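PDB 3EUR: uncharacterized protein, which is of unknown function but has a thioredoxin-like domain, and may therefore act in thiol-disulfide chemistry as many relatives of that fold do. Local coordinates for residues Y33-I38 / K66-L71; N5-K10 / K124-K129; T15-S20 / N95-E100; L71-D76 / L101-K106. All coordinates share one frame; numbering follows the deposited sequence. Where two conformers were deposited one is given.

Interaction 1. Residues Y33-I38 / K66-L71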
loop_
_atom_site.group_PDB
_atom_site.type_symbol
_atom_site.label_atom_id
_atom_site.label_comp_id
_atom_site.label_asym_id
_atom_site.label_seq_id
_atom_site.Cartn_x
_atom_site.Cartn_y
_atom_site.Cartn_z
ATOM N N TYR A 33 12.174 -0.790 2.199
ATOM C CA TYR A 33 11.205 -1.059 1.134
ATOM C C TYR A 33 9.837 -0.705 1.651
ATOM O O TYR A 33 9.431 -1.206 2.722
ATOM C CB TYR A 33 11.184 -2.559 0.745
ATOM C CG TYR A 33 12.472 -3.063 0.210
ATOM C CD1 TYR A 33 12.739 -3.042 -1.148
ATOM C CD2 TYR A 33 13.435 -3.589 1.043
ATOM C CE1 TYR A 33 13.925 -3.544 -1.646
ATOM C CE2 TYR A 33 14.615 -4.078 0.558
ATOM C CZ TYR A 33 14.880 -4.071 -0.789
ATOM O OH TYR A 33 16.053 -4.565 -1.284
ATOM N N THR A 34 9.062 0.070 0.884
ATOM C CA THR A 34 7.670 0.274 1.176
ATOM C C THR A 34 6.836 -0.524 0.171
ATOM O O THR A 34 7.041 -0.384 -1.042
ATOM C CB THR A 34 7.262 1.768 1.114
ATOM O OG1 THR A 34 7.939 2.499 2.114
ATOM C CG2 THR A 34 5.788 1.958 1.261
ATOM N N LEU A 35 5.925 -1.347 0.663
ATOM C CA LEU A 35 4.953 -2.003 -0.178
ATOM C C LEU A 35 3.640 -1.240 -0.047
ATOM O O LEU A 35 2.982 -1.315 0.981
ATOM C CB LEU A 35 4.789 -3.474 0.212
ATOM C CG LEU A 35 3.905 -4.312 -0.721
ATOM C CD1 LEU A 35 4.402 -4.273 -2.167
ATOM C CD2 LEU A 35 3.896 -5.773 -0.190
ATOM N N LEU A 36 3.369 -0.409 -1.051
ATOM C CA LEU A 36 2.187 0.395 -1.080
ATOM C C LEU A 36 1.033 -0.436 -1.651
ATOM O O LEU A 36 1.134 -0.952 -2.751
ATOM C CB LEU A 36 2.436 1.642 -1.958
ATOM C CG LEU A 36 1.252 2.585 -2.169
ATOM C CD1 LEU A 36 0.833 3.212 -0.847
ATOM C CD2 LEU A 36 1.607 3.666 -3.149
ATOM N N PHE A 37 -0.003 -0.582 -0.847
ATOM C CA PHE A 37 -1.126 -1.448 -1.118
ATOM C C PHE A 37 -2.394 -0.613 -1.212
ATOM O O PHE A 37 -2.962 -0.250 -0.198
ATOM C CB PHE A 37 -1.156 -2.525 -0.031
ATOM C CG PHE A 37 -2.379 -3.419 -0.004
ATOM C CD1 PHE A 37 -3.163 -3.705 -1.124
ATOM C CD2 PHE A 37 -2.704 -4.070 1.181
ATOM C CE1 PHE A 37 -4.253 -4.540 -1.021
ATOM C CE2 PHE A 37 -3.795 -4.902 1.272
ATOM C CZ PHE A 37 -4.559 -5.152 0.165
ATOM N N ILE A 38 -2.818 -0.288 -2.432
ATOM C CA ILE A 38 -4.021 0.534 -2.660
ATOM C C ILE A 38 -5.197 -0.394 -2.688
ATOM O O ILE A 38 -5.219 -1.328 -3.473
ATOM C CB ILE A 38 -3.917 1.354 -3.943
ATOM C CG1 ILE A 38 -2.583 2.090 -4.046
ATOM C CG2 ILE A 38 -5.110 2.278 -4.043
ATOM C CD1 ILE A 38 -2.343 2.836 -5.368
ATOM N N LYS A 66 12.476 -6.333 9.378
ATOM C CA LYS A 66 12.268 -4.886 9.515
ATOM C C LYS A 66 12.719 -4.111 8.307
ATOM O O LYS A 66 12.817 -2.880 8.351
ATOM C CB LYS A 66 12.821 -4.307 10.820
ATOM C CG LYS A 66 12.494 -5.128 12.069
ATOM C CD LYS A 66 11.033 -5.255 12.391
ATOM C CE LYS A 66 10.762 -6.017 13.737
ATOM N NZ LYS A 66 9.315 -6.101 14.008
ATOM N N LYS A 67 12.883 -4.784 7.171
ATOM C CA LYS A 67 13.365 -4.197 5.902
ATOM C C LYS A 67 12.137 -3.639 5.150
ATOM O O LYS A 67 12.250 -2.627 4.432
ATOM C CB LYS A 67 14.022 -5.240 5.068
ATOM C CG LYS A 67 15.308 -5.735 5.636
ATOM C CD LYS A 67 15.847 -6.936 4.893
ATOM C CE LYS A 67 16.283 -6.728 3.497
ATOM N NZ LYS A 67 17.463 -5.840 3.376
ATOM N N LEU A 68 10.996 -4.319 5.172
ATOM C CA LEU A 68 9.813 -3.965 4.398
ATOM C C LEU A 68 8.680 -3.635 5.310
ATOM O O LEU A 68 8.426 -4.341 6.279
ATOM C CB LEU A 68 9.423 -5.140 3.472
ATOM C CG LEU A 68 8.252 -4.903 2.492
ATOM C CD1 LEU A 68 8.555 -5.657 1.170
ATOM C CD2 LEU A 68 6.953 -5.225 3.059
ATOM N N LYS A 69 7.963 -2.560 4.987
ATOM C CA LYS A 69 6.760 -2.176 5.666
ATOM C C LYS A 69 5.641 -2.021 4.631
ATOM O O LYS A 69 5.851 -1.469 3.566
ATOM C CB LYS A 69 6.913 -0.898 6.493
ATOM C CG LYS A 69 7.898 -1.098 7.664
ATOM C CD LYS A 69 8.052 0.072 8.533
ATOM C CE LYS A 69 6.786 0.321 9.394
ATOM N NZ LYS A 69 6.450 -0.729 10.402
ATOM N N VAL A 70 4.481 -2.491 4.992
ATOM C CA VAL A 70 3.270 -2.385 4.194
ATOM C C VAL A 70 2.541 -1.093 4.598
ATOM O O VAL A 70 2.255 -0.870 5.795
ATOM C CB VAL A 70 2.349 -3.588 4.381
ATOM C CG1 VAL A 70 1.044 -3.411 3.590
ATOM C CG2 VAL A 70 3.038 -4.904 3.970
ATOM N N LEU A 71 2.239 -0.255 3.602
ATOM C CA LEU A 71 1.412 0.937 3.755
ATOM C C LEU A 71 0.176 0.704 2.918
ATOM O O LEU A 71 0.229 0.710 1.691
ATOM C CB LEU A 71 2.190 2.170 3.291
ATOM C CG LEU A 71 1.423 3.490 3.428
ATOM C CD1 LEU A 71 0.994 3.761 4.836
ATOM C CD2 LEU A 71 2.300 4.605 2.883
HETATM O O HOH W 1 17.686 -5.987 0.467
#
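K67 meets Y33 twice, once through its backbone and once through its side chain. Its O takes the N-H of Y33 (2.9 Å, bent to 148° at the hydrogen), and the same carbonyl oxygen sits at the edge of the tyrosine ring, 3.7 Å from Y33 CD2. The lysine chain bends along that ring until NZ donates to a water, 2.9 Å away, which also bonds Y33 OH; NZ has its stronger partner in E32. At L68 the chain enters the strand proper, and its isobutyl group lies between two neighbours on the same face: CD1 against Y33 CB, and CD2 against L35 CB at 4.0 Å. K69 turns its side chain to the opposite face, beside T34, and works through its backbone, N to Y33 O (3.0 Å) and O from L35 N. This is the parallel pairing of two central strands of a thioredoxin-like fold, 33-38 and 68-74, joined by a beta-alpha-beta crossover that runs through helices 44-55 and 57-64. V70 is back on the face of L68, where CG2 approaches L35 CD2 and CG1 the CB of F37 (4.3 Å); beyond them L35 and F37 pack on helix 44-55. L71 points to the other face with T34 and L36. Its CB lies alongside T34 CG2, which reaches it by standing anti to the threonine N. L71 N bonds to L35 O, and L71 O receives the N-H of F37 at 2.9 Å.

Interaction 2. Residues N5-K10 / K124-K129; sequences NRLGTK and KTVLLK
N5 O is buried against V126 and K129 without a hydrogen-bonding partner: V126 CG2 (3.5 Å) and K129 CD close over it, and both offer only aliphatic carbon. The contact is a type II turn, R6 to T9, docked on the edge strand 126-131 of the thioredoxin-like sheet near a classic beta bulge, where L127 and L128 both face L119. V126 takes both backbone bonds. Its O receives the N-H of G8 (2.9 Å), and its N gives to T9 O at the same length, nearly straight at 165°. G8 takes the positive phi that this turn type favours. The V126 side chain points into the turn, CB lying 3.6 Å from R6 O. With CG anti to the backbone N and the rest of the chain stretched out, K129 runs its methylenes past N5 and carries NZ beyond it, to K4 O. A single bridge pairs K10 with T125 further along, while K124 turns its amine away to F29 O. T125 CG2 lies 3.6 Å from G8 C. Within the turn, R6 O is held by two donors of T9 from one face of its plane, N at 3.1 Å and OG1 at 2.7 Å.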
loop_
_atom_site.group_PDB
_atom_site.type_symbol
_atom_site.label_atom_id
_atom_site.label_comp_id
_atom_site.label_asym_id
_atom_site.label_seq_id
_atom_site.Cartn_x
_atom_site.Cartn_y
_atom_site.Cartn_z
ATOM N N ASN A 5 4.237 7.640 -11.534
ATOM C CA ASN A 5 4.639 6.478 -10.790
ATOM C C ASN A 5 5.313 5.448 -11.710
ATOM O O ASN A 5 5.373 4.291 -11.350
ATOM C CB ASN A 5 3.490 5.866 -10.003
ATOM C CG ASN A 5 2.747 6.909 -9.201
ATOM O OD1 ASN A 5 1.498 7.131 -9.388
ATOM N ND2 ASN A 5 3.440 7.513 -8.323
ATOM N N ARG A 6 5.933 5.872 -12.816
ATOM C CA ARG A 6 6.600 4.923 -13.656
ATOM C C ARG A 6 7.864 4.384 -13.002
ATOM O O ARG A 6 8.475 5.008 -12.099
ATOM C CB ARG A 6 6.810 5.439 -15.041
ATOM C CG ARG A 6 7.954 6.272 -15.206
ATOM C CD ARG A 6 8.155 6.789 -16.659
ATOM N NE ARG A 6 8.151 5.672 -17.579
ATOM C CZ ARG A 6 7.215 5.335 -18.496
ATOM N NH1 ARG A 6 7.313 4.198 -19.144
ATOM N NH2 ARG A 6 6.196 6.097 -18.770
ATOM N N LEU A 7 8.278 3.195 -13.431
ATOM C CA LEU A 7 9.479 2.554 -12.938
ATOM C C LEU A 7 10.635 3.510 -12.886
ATOM O O LEU A 7 10.905 4.220 -13.847
ATOM C CB LEU A 7 9.914 1.350 -13.762
ATOM C CG LEU A 7 8.997 0.145 -13.660
ATOM C CD1 LEU A 7 9.314 -0.847 -14.783
ATOM C CD2 LEU A 7 9.160 -0.536 -12.286
ATOM N N GLY A 8 11.343 3.507 -11.765
ATOM C CA GLY A 8 12.544 4.260 -11.642
ATOM C C GLY A 8 12.377 5.744 -11.381
ATOM O O GLY A 8 13.351 6.496 -11.374
ATOM N N THR A 9 11.151 6.173 -11.152
ATOM C CA THR A 9 10.830 7.548 -10.774
ATOM C C THR A 9 10.198 7.559 -9.384
ATOM O O THR A 9 9.827 6.521 -8.855
ATOM C CB THR A 9 9.898 8.219 -11.799
ATOM O OG1 THR A 9 8.575 7.693 -11.685
ATOM C CG2 THR A 9 10.465 8.065 -13.225
ATOM N N LYS A 10 10.148 8.718 -8.752
ATOM C CA LYS A 10 9.640 8.819 -7.392
ATOM C C LYS A 10 8.115 8.763 -7.414
ATOM O O LYS A 10 7.466 9.532 -8.114
ATOM C CB LYS A 10 10.122 10.130 -6.744
ATOM C CG LYS A 10 9.969 10.210 -5.250
ATOM C CD LYS A 10 10.511 11.518 -4.665
ATOM C CE LYS A 10 10.553 11.456 -3.142
ATOM N NZ LYS A 10 11.295 12.630 -2.561
ATOM N N LYS A 124 11.493 6.157 -2.020
ATOM C CA LYS A 124 10.184 6.102 -2.691
ATOM C C LYS A 124 10.302 6.049 -4.220
ATOM O O LYS A 124 9.309 6.278 -4.907
ATOM C CB LYS A 124 9.199 7.155 -2.215
ATOM C CG LYS A 124 9.110 7.214 -0.683
ATOM C CD LYS A 124 8.686 5.908 -0.027
ATOM C CE LYS A 124 8.604 5.962 1.486
ATOM N NZ LYS A 124 9.920 6.111 2.150
ATOM N N THR A 125 11.457 5.652 -4.706
ATOM C CA THR A 125 11.595 5.330 -6.130
ATOM C C THR A 125 10.848 4.022 -6.408
ATOM O O THR A 125 10.965 3.056 -5.667
ATOM C CB THR A 125 13.066 5.194 -6.514
ATOM O OG1 THR A 125 13.735 6.410 -6.221
ATOM C CG2 THR A 125 13.275 4.848 -8.004
ATOM N N VAL A 126 10.112 4.000 -7.524
ATOM C CA VAL A 126 9.332 2.860 -7.911
ATOM C C VAL A 126 10.225 1.744 -8.415
ATOM O O VAL A 126 10.883 1.875 -9.431
ATOM C CB VAL A 126 8.250 3.226 -8.954
ATOM C CG1 VAL A 126 7.513 1.991 -9.424
ATOM C CG2 VAL A 126 7.314 4.261 -8.419
ATOM N N LEU A 127 10.225 0.626 -7.693
ATOM C CA LEU A 127 10.876 -0.626 -8.071
ATOM C C LEU A 127 9.952 -1.520 -8.867
ATOM O O LEU A 127 10.412 -2.224 -9.784
ATOM C CB LEU A 127 11.394 -1.353 -6.843
ATOM C CG LEU A 127 12.384 -0.605 -5.941
ATOM C CD1 LEU A 127 12.710 -1.428 -4.730
ATOM C CD2 LEU A 127 13.607 -0.159 -6.728
ATOM N N LEU A 128 8.676 -1.592 -8.506
ATOM C CA LEU A 128 7.665 -2.320 -9.248
ATOM C C LEU A 128 6.391 -1.478 -9.232
ATOM O O LEU A 128 5.983 -0.992 -8.191
ATOM C CB LEU A 128 7.345 -3.683 -8.648
ATOM C CG LEU A 128 8.426 -4.708 -8.576
ATOM C CD1 LEU A 128 8.000 -5.880 -7.684
ATOM C CD2 LEU A 128 8.807 -5.187 -9.986
ATOM N N LYS A 129 5.810 -1.268 -10.408
ATOM C CA LYS A 129 4.566 -0.571 -10.602
ATOM C C LYS A 129 3.423 -1.560 -10.847
ATOM O O LYS A 129 3.490 -2.326 -11.805
ATOM C CB LYS A 129 4.681 0.405 -11.795
ATOM C CG LYS A 129 3.294 0.991 -12.158
ATOM C CD LYS A 129 3.367 2.071 -13.214
ATOM C CE LYS A 129 2.040 2.751 -13.427
ATOM N NZ LYS A 129 2.145 3.895 -14.434
#

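Interaction 3. Residues T15-S20 / N95-E100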
loop_
_atom_site.group_PDB
_atom_site.type_symbol
_atom_site.label_atom_id
_atom_site.label_comp_id
_atom_site.label_asym_id
_atom_site.label_seq_id
_atom_site.Cartn_x
_atom_site.Cartn_y
_atom_site.Cartn_z
ATOM N N THR A 15 -1.047 12.345 1.678
ATOM C CA THR A 15 -1.320 12.284 3.100
ATOM C C THR A 15 -2.336 11.196 3.413
ATOM O O THR A 15 -3.400 11.110 2.802
ATOM C CB THR A 15 -1.849 13.618 3.639
ATOM O OG1 THR A 15 -0.854 14.606 3.461
ATOM C CG2 THR A 15 -2.181 13.523 5.151
ATOM N N TYR A 16 -2.016 10.344 4.346
ATOM C CA TYR A 16 -2.917 9.349 4.865
ATOM C C TYR A 16 -3.314 9.673 6.291
ATOM O O TYR A 16 -2.573 10.350 7.012
ATOM C CB TYR A 16 -2.316 7.935 4.766
ATOM C CG TYR A 16 -1.088 7.686 5.566
ATOM C CD1 TYR A 16 -1.156 7.368 6.890
ATOM C CD2 TYR A 16 0.186 7.805 4.994
ATOM C CE1 TYR A 16 -0.022 7.162 7.639
ATOM C CE2 TYR A 16 1.304 7.612 5.750
ATOM C CZ TYR A 16 1.203 7.293 7.067
ATOM O OH TYR A 16 2.345 7.108 7.805
ATOM N N THR A 17 -4.478 9.186 6.663
ATOM C CA THR A 17 -4.986 9.317 8.021
ATOM C C THR A 17 -5.198 7.911 8.580
ATOM O O THR A 17 -5.799 7.049 7.931
ATOM C CB THR A 17 -6.329 10.092 8.016
ATOM O OG1 THR A 17 -6.148 11.356 7.381
ATOM C CG2 THR A 17 -6.852 10.323 9.387
ATOM N N LEU A 18 -4.702 7.662 9.793
ATOM C CA LEU A 18 -4.909 6.373 10.450
ATOM C C LEU A 18 -6.238 6.379 11.183
ATOM O O LEU A 18 -6.875 7.449 11.354
ATOM C CB LEU A 18 -3.775 6.075 11.435
ATOM C CG LEU A 18 -2.364 6.113 10.873
ATOM C CD1 LEU A 18 -1.333 5.847 11.973
ATOM C CD2 LEU A 18 -2.234 5.083 9.738
ATOM N N ASP A 19 -6.691 5.206 11.590
ATOM C CA ASP A 19 -7.879 5.122 12.427
ATOM C C ASP A 19 -7.825 5.976 13.675
ATOM O O ASP A 19 -8.846 6.491 14.115
ATOM C CB ASP A 19 -8.160 3.677 12.816
ATOM C CG ASP A 19 -9.403 3.552 13.696
ATOM O OD1 ASP A 19 -10.543 3.725 13.203
ATOM O OD2 ASP A 19 -9.190 3.277 14.891
ATOM N N SER A 20 -6.636 6.122 14.233
ATOM C CA SER A 20 -6.434 6.925 15.451
ATOM C C SER A 20 -6.524 8.421 15.157
ATOM O O SER A 20 -6.556 9.209 16.110
ATOM C CB SER A 20 -5.050 6.646 15.944
ATOM O OG SER A 20 -4.118 7.151 14.971
ATOM N N ASN A 95 -2.155 1.254 8.099
ATOM C CA ASN A 95 -3.396 1.175 7.380
ATOM C C ASN A 95 -4.104 2.531 7.435
ATOM O O ASN A 95 -4.569 2.913 8.481
ATOM C CB ASN A 95 -4.216 0.031 8.014
ATOM C CG ASN A 95 -3.437 -1.336 8.025
ATOM O OD1 ASN A 95 -3.003 -1.785 6.944
ATOM N ND2 ASN A 95 -3.302 -2.027 9.235
ATOM N N GLY A 96 -4.138 3.260 6.330
ATOM C CA GLY A 96 -4.697 4.586 6.309
ATOM C C GLY A 96 -5.701 4.815 5.209
ATOM O O GLY A 96 -5.861 4.006 4.303
ATOM N N TYR A 97 -6.390 5.936 5.321
ATOM C CA TYR A 97 -7.308 6.413 4.288
ATOM C C TYR A 97 -6.930 7.814 3.833
ATOM O O TYR A 97 -6.246 8.564 4.512
ATOM C CB TYR A 97 -8.777 6.339 4.765
ATOM C CG TYR A 97 -9.101 7.212 5.949
ATOM C CD1 TYR A 97 -9.651 8.485 5.768
ATOM C CD2 TYR A 97 -8.906 6.770 7.247
ATOM C CE1 TYR A 97 -9.999 9.290 6.883
ATOM C CE2 TYR A 97 -9.279 7.554 8.341
ATOM C CZ TYR A 97 -9.814 8.798 8.137
ATOM O OH TYR A 97 -10.170 9.546 9.255
ATOM N N ASP A 98 -7.424 8.152 2.652
ATOM C CA ASP A 98 -7.163 9.418 2.029
ATOM C C ASP A 98 -8.312 10.367 2.335
ATOM O O ASP A 98 -9.312 10.430 1.616
ATOM C CB ASP A 98 -7.049 9.180 0.519
ATOM C CG ASP A 98 -6.653 10.420 -0.282
ATOM O OD1 ASP A 98 -6.679 11.547 0.262
ATOM O OD2 ASP A 98 -6.415 10.224 -1.496
ATOM N N LYS A 99 -8.180 11.071 3.454
ATOM C CA LYS A 99 -9.307 11.832 3.985
ATOM C C LYS A 99 -9.860 12.811 2.990
ATOM O O LYS A 99 -11.080 12.907 2.837
ATOM C CB LYS A 99 -8.904 12.569 5.264
ATOM C CG LYS A 99 -10.123 13.322 5.900
ATOM C CD LYS A 99 -9.883 13.812 7.291
ATOM C CE LYS A 99 -11.071 14.720 7.725
ATOM N NZ LYS A 99 -10.689 15.746 8.746
ATOM N N GLU A 100 -8.984 13.546 2.352
ATOM C CA GLU A 100 -9.361 14.604 1.433
ATOM C C GLU A 100 -9.645 14.126 -0.004
ATOM O O GLU A 100 -9.932 14.934 -0.878
ATOM C CB GLU A 100 -8.201 15.594 1.394
ATOM C CG GLU A 100 -7.493 15.867 2.791
ATOM C CD GLU A 100 -6.488 14.749 3.284
ATOM O OE1 GLU A 100 -6.281 13.754 2.567
ATOM O OE2 GLU A 100 -5.909 14.854 4.415
HETATM O O HOH W 2 -5.553 11.726 4.650
HETATM O O HOH W 3 -9.513 8.527 11.629
HETATM O O HOH W 4 -5.264 2.679 11.072
#
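T17 and Y97 form the antiparallel, hydrogen-bonded pair that joins strand 15-18 to strand 94-97 in the thioredoxin-like mixed sheet. The short strand segments run at 115° to each other, far from a straight antiparallel pairing, and close pairing is brief. T17 N gives to Y97 O, and Y97 N returns a bond to T17 O (2.9 Å each). The residue before Y97, G96, has no side chain, and T17 O lies only 3.1 Å from G96 CA. Y97 holds its CG between its own N and carbonyl carbon (chi1 63°), which swings the ring back over T17: CB of the threonine sits above one face, 3.9 Å from the ring centroid and somewhat toward the rim, a CH-pi contact. T17 CG2 goes on to the phenol end, near OH. W82 of helix 79-85 also meets this ring, the two planes at about 60°. L18 turns its CD2 to N95 O, 3.4 Å away. Three waters complete the joint. One bonds L18 O and Y97 OH, lying in the ring plane at its edge; another takes the N-H of D19 and donates to N95 O. The third sits where the strands part, among T15 O, T17 OG1, the N-H of K99 and E100 OE1. T17 OG1 is also bonded by K23, outside the pair. The T15 and E100 side chains cross at about a right angle, with T15 CG2 4.0 Å from E100 OE2.

Interaction 4. Residues L71-D76 / L101-K106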
loop_
_atom_site.group_PDB
_atom_site.type_symbol
_atom_site.label_atom_id
_atom_site.label_comp_id
_atom_site.label_asym_id
_atom_site.label_seq_id
_atom_site.Cartn_x
_atom_site.Cartn_y
_atom_site.Cartn_z
ATOM N N LEU A 71 2.239 -0.255 3.602
ATOM C CA LEU A 71 1.412 0.937 3.755
ATOM C C LEU A 71 0.176 0.704 2.918
ATOM O O LEU A 71 0.229 0.710 1.691
ATOM C CB LEU A 71 2.190 2.170 3.291
ATOM C CG LEU A 71 1.423 3.490 3.428
ATOM C CD1 LEU A 71 0.994 3.761 4.836
ATOM C CD2 LEU A 71 2.300 4.605 2.883
ATOM N N SER A 72 -0.936 0.418 3.586
ATOM C CA SER A 72 -2.211 0.262 2.925
ATOM C C SER A 72 -2.923 1.597 2.844
ATOM O O SER A 72 -2.988 2.350 3.838
ATOM C CB SER A 72 -3.086 -0.719 3.661
ATOM O OG SER A 72 -4.484 -0.511 3.444
ATOM N N ILE A 73 -3.472 1.920 1.690
ATOM C CA ILE A 73 -4.155 3.191 1.480
ATOM C C ILE A 73 -5.489 2.975 0.806
ATOM O O ILE A 73 -5.562 2.367 -0.279
ATOM C CB ILE A 73 -3.288 4.199 0.691
ATOM C CG1 ILE A 73 -3.975 5.562 0.556
ATOM C CG2 ILE A 73 -2.871 3.760 -0.681
ATOM C CD1 ILE A 73 -4.242 6.286 1.910
ATOM N N TYR A 74 -6.526 3.503 1.432
ATOM C CA TYR A 74 -7.869 3.508 0.899
ATOM C C TYR A 74 -8.165 4.844 0.278
ATOM O O TYR A 74 -8.139 5.869 0.970
ATOM C CB TYR A 74 -8.836 3.240 2.044
ATOM C CG TYR A 74 -10.296 3.326 1.653
ATOM C CD1 TYR A 74 -10.853 2.439 0.793
ATOM C CD2 TYR A 74 -11.136 4.226 2.229
ATOM C CE1 TYR A 74 -12.186 2.520 0.445
ATOM C CE2 TYR A 74 -12.483 4.323 1.859
ATOM C CZ TYR A 74 -12.997 3.450 0.995
ATOM O OH TYR A 74 -14.329 3.523 0.639
ATOM N N PRO A 75 -8.458 4.886 -1.050
ATOM C CA PRO A 75 -8.572 6.186 -1.736
ATOM C C PRO A 75 -10.001 6.650 -1.980
ATOM O O PRO A 75 -10.207 7.670 -2.624
ATOM C CB PRO A 75 -7.925 5.899 -3.069
ATOM C CG PRO A 75 -8.346 4.489 -3.351
ATOM C CD PRO A 75 -8.263 3.790 -2.036
ATOM N N ASP A 76 -10.960 5.874 -1.559
ATOM C CA ASP A 76 -12.392 6.137 -1.859
ATOM C C ASP A 76 -13.157 6.719 -0.659
ATOM O O ASP A 76 -12.559 7.133 0.323
ATOM C CB ASP A 76 -13.051 4.872 -2.376
ATOM C CG ASP A 76 -12.482 4.405 -3.711
ATOM O OD1 ASP A 76 -12.103 5.268 -4.518
ATOM O OD2 ASP A 76 -12.376 3.166 -3.891
ATOM N N LEU A 101 -9.476 12.829 -0.253
ATOM C CA LEU A 101 -9.635 12.238 -1.590
ATOM C C LEU A 101 -8.697 12.848 -2.630
ATOM O O LEU A 101 -9.047 13.065 -3.797
ATOM C CB LEU A 101 -11.093 12.355 -2.060
ATOM C CG LEU A 101 -12.095 11.797 -1.054
ATOM C CD1 LEU A 101 -13.524 12.144 -1.541
ATOM C CD2 LEU A 101 -11.933 10.289 -0.829
ATOM N N VAL A 102 -7.477 13.112 -2.234
ATOM C CA VAL A 102 -6.475 13.713 -3.077
ATOM C C VAL A 102 -6.016 12.800 -4.212
ATOM O O VAL A 102 -5.858 13.221 -5.351
ATOM C CB VAL A 102 -5.341 14.295 -2.240
ATOM C CG1 VAL A 102 -4.329 14.929 -3.115
ATOM C CG2 VAL A 102 -5.871 15.309 -1.189
ATOM N N ILE A 103 -5.792 11.533 -3.900
ATOM C CA ILE A 103 -5.357 10.607 -4.922
ATOM C C ILE A 103 -6.362 10.565 -6.080
ATOM O O ILE A 103 -5.957 10.651 -7.240
ATOM C CB ILE A 103 -5.088 9.189 -4.353
ATOM C CG1 ILE A 103 -3.907 9.192 -3.364
ATOM C CG2 ILE A 103 -4.865 8.217 -5.486
ATOM C CD1 ILE A 103 -3.801 7.953 -2.508
ATOM N N LYS A 104 -7.637 10.478 -5.743
ATOM C CA LYS A 104 -8.672 10.514 -6.789
ATOM C C LYS A 104 -8.742 11.871 -7.444
ATOM O O LYS A 104 -8.704 11.988 -8.689
ATOM C CB LYS A 104 -10.016 10.348 -6.126
ATOM C CG LYS A 104 -10.330 9.007 -5.819
ATOM C CD LYS A 104 -11.784 8.874 -5.189
ATOM C CE LYS A 104 -12.759 8.316 -6.132
ATOM N NZ LYS A 104 -13.717 7.396 -5.410
ATOM N N ASN A 105 -8.855 12.929 -6.644
ATOM C CA ASN A 105 -9.203 14.235 -7.245
ATOM C C ASN A 105 -8.078 14.812 -8.076
ATOM O O ASN A 105 -8.313 15.466 -9.097
ATOM C CB ASN A 105 -9.596 15.270 -6.193
ATOM C CG ASN A 105 -10.936 14.953 -5.501
ATOM O OD1 ASN A 105 -11.702 14.061 -5.911
ATOM N ND2 ASN A 105 -11.197 15.664 -4.412
ATOM N N LYS A 106 -6.839 14.511 -7.688
ATOM C CA LYS A 106 -5.672 14.929 -8.435
ATOM C C LYS A 106 -5.091 13.822 -9.361
ATOM O O LYS A 106 -4.025 14.010 -9.940
ATOM C CB LYS A 106 -4.572 15.463 -7.521
ATOM C CG LYS A 106 -4.917 16.683 -6.690
ATOM C CD LYS A 106 -3.645 17.333 -6.257
ATOM C CE LYS A 106 -3.834 18.254 -5.033
ATOM N NZ LYS A 106 -2.533 18.744 -4.433
HETATM O O HOH W 5 -8.486 9.708 -3.197
#
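P75 and L101 bring the two backbones closest, 6.1 Å between their CA atoms, where strand 68-74 has just ended and helix 102-105 is about to begin. L101 is the N-cap residue, in a positive-phi conformation (59°), and its O takes the N-H of N105 in the helix that follows. A water spans the gap between the backbones: it donates to P75 O (2.7 Å) and accepts from K104 N, so a first-turn N-H of the short helix is tied to the end of the strand. The K104 side chain then passes the oxygen end of the same carbonyl, its CD 3.2 Å from P75 O, and bends at its last two torsions to bring NZ to D76 OD1. That salt bridge, 2.8 Å long, comes from above the carboxylate plane, 40° out of it. NZ also makes a salt bridge to E77, its stronger partner, while OD2 of D76 is bonded by N40. L101 brings in a methyl too, CD2 lying 3.4 Å from D76 O and near P75 O as well. On the inner side, I73 CG1 meets I103 CD1 at 3.9 Å, the two side chains crossing at a slant. I73 also packs on L36 and I38 of strand 33-38 and on Y16 of strand 15-18, while D98 OD1 and OD2 take the N-H groups of V102 and I103 just after strand 94-97.

How the interactions relate
All four interactions reach the one mixed sheet, and strand 68-74 ties 1, 3 and 4 together: interaction 1 pairs it with strand 33-38, interaction 4 uses its C-terminal end, and strand 94-97 of interaction 3 is its other neighbour. Interactions 1 and 4 share L71; interactions 3 and 4 lie about 9 Å apart between centres, their segments alternating along the chain. Interaction 2 stands at the outermost strand 126-131, its centre about 22 Å from that of interaction 3, yet touches interaction 1 where K124 reaches T34. The N-terminal loop of interaction 2 and the strand after it in interaction 3 thus close long loops that enclose interaction 1, so the chain start spans the sheet.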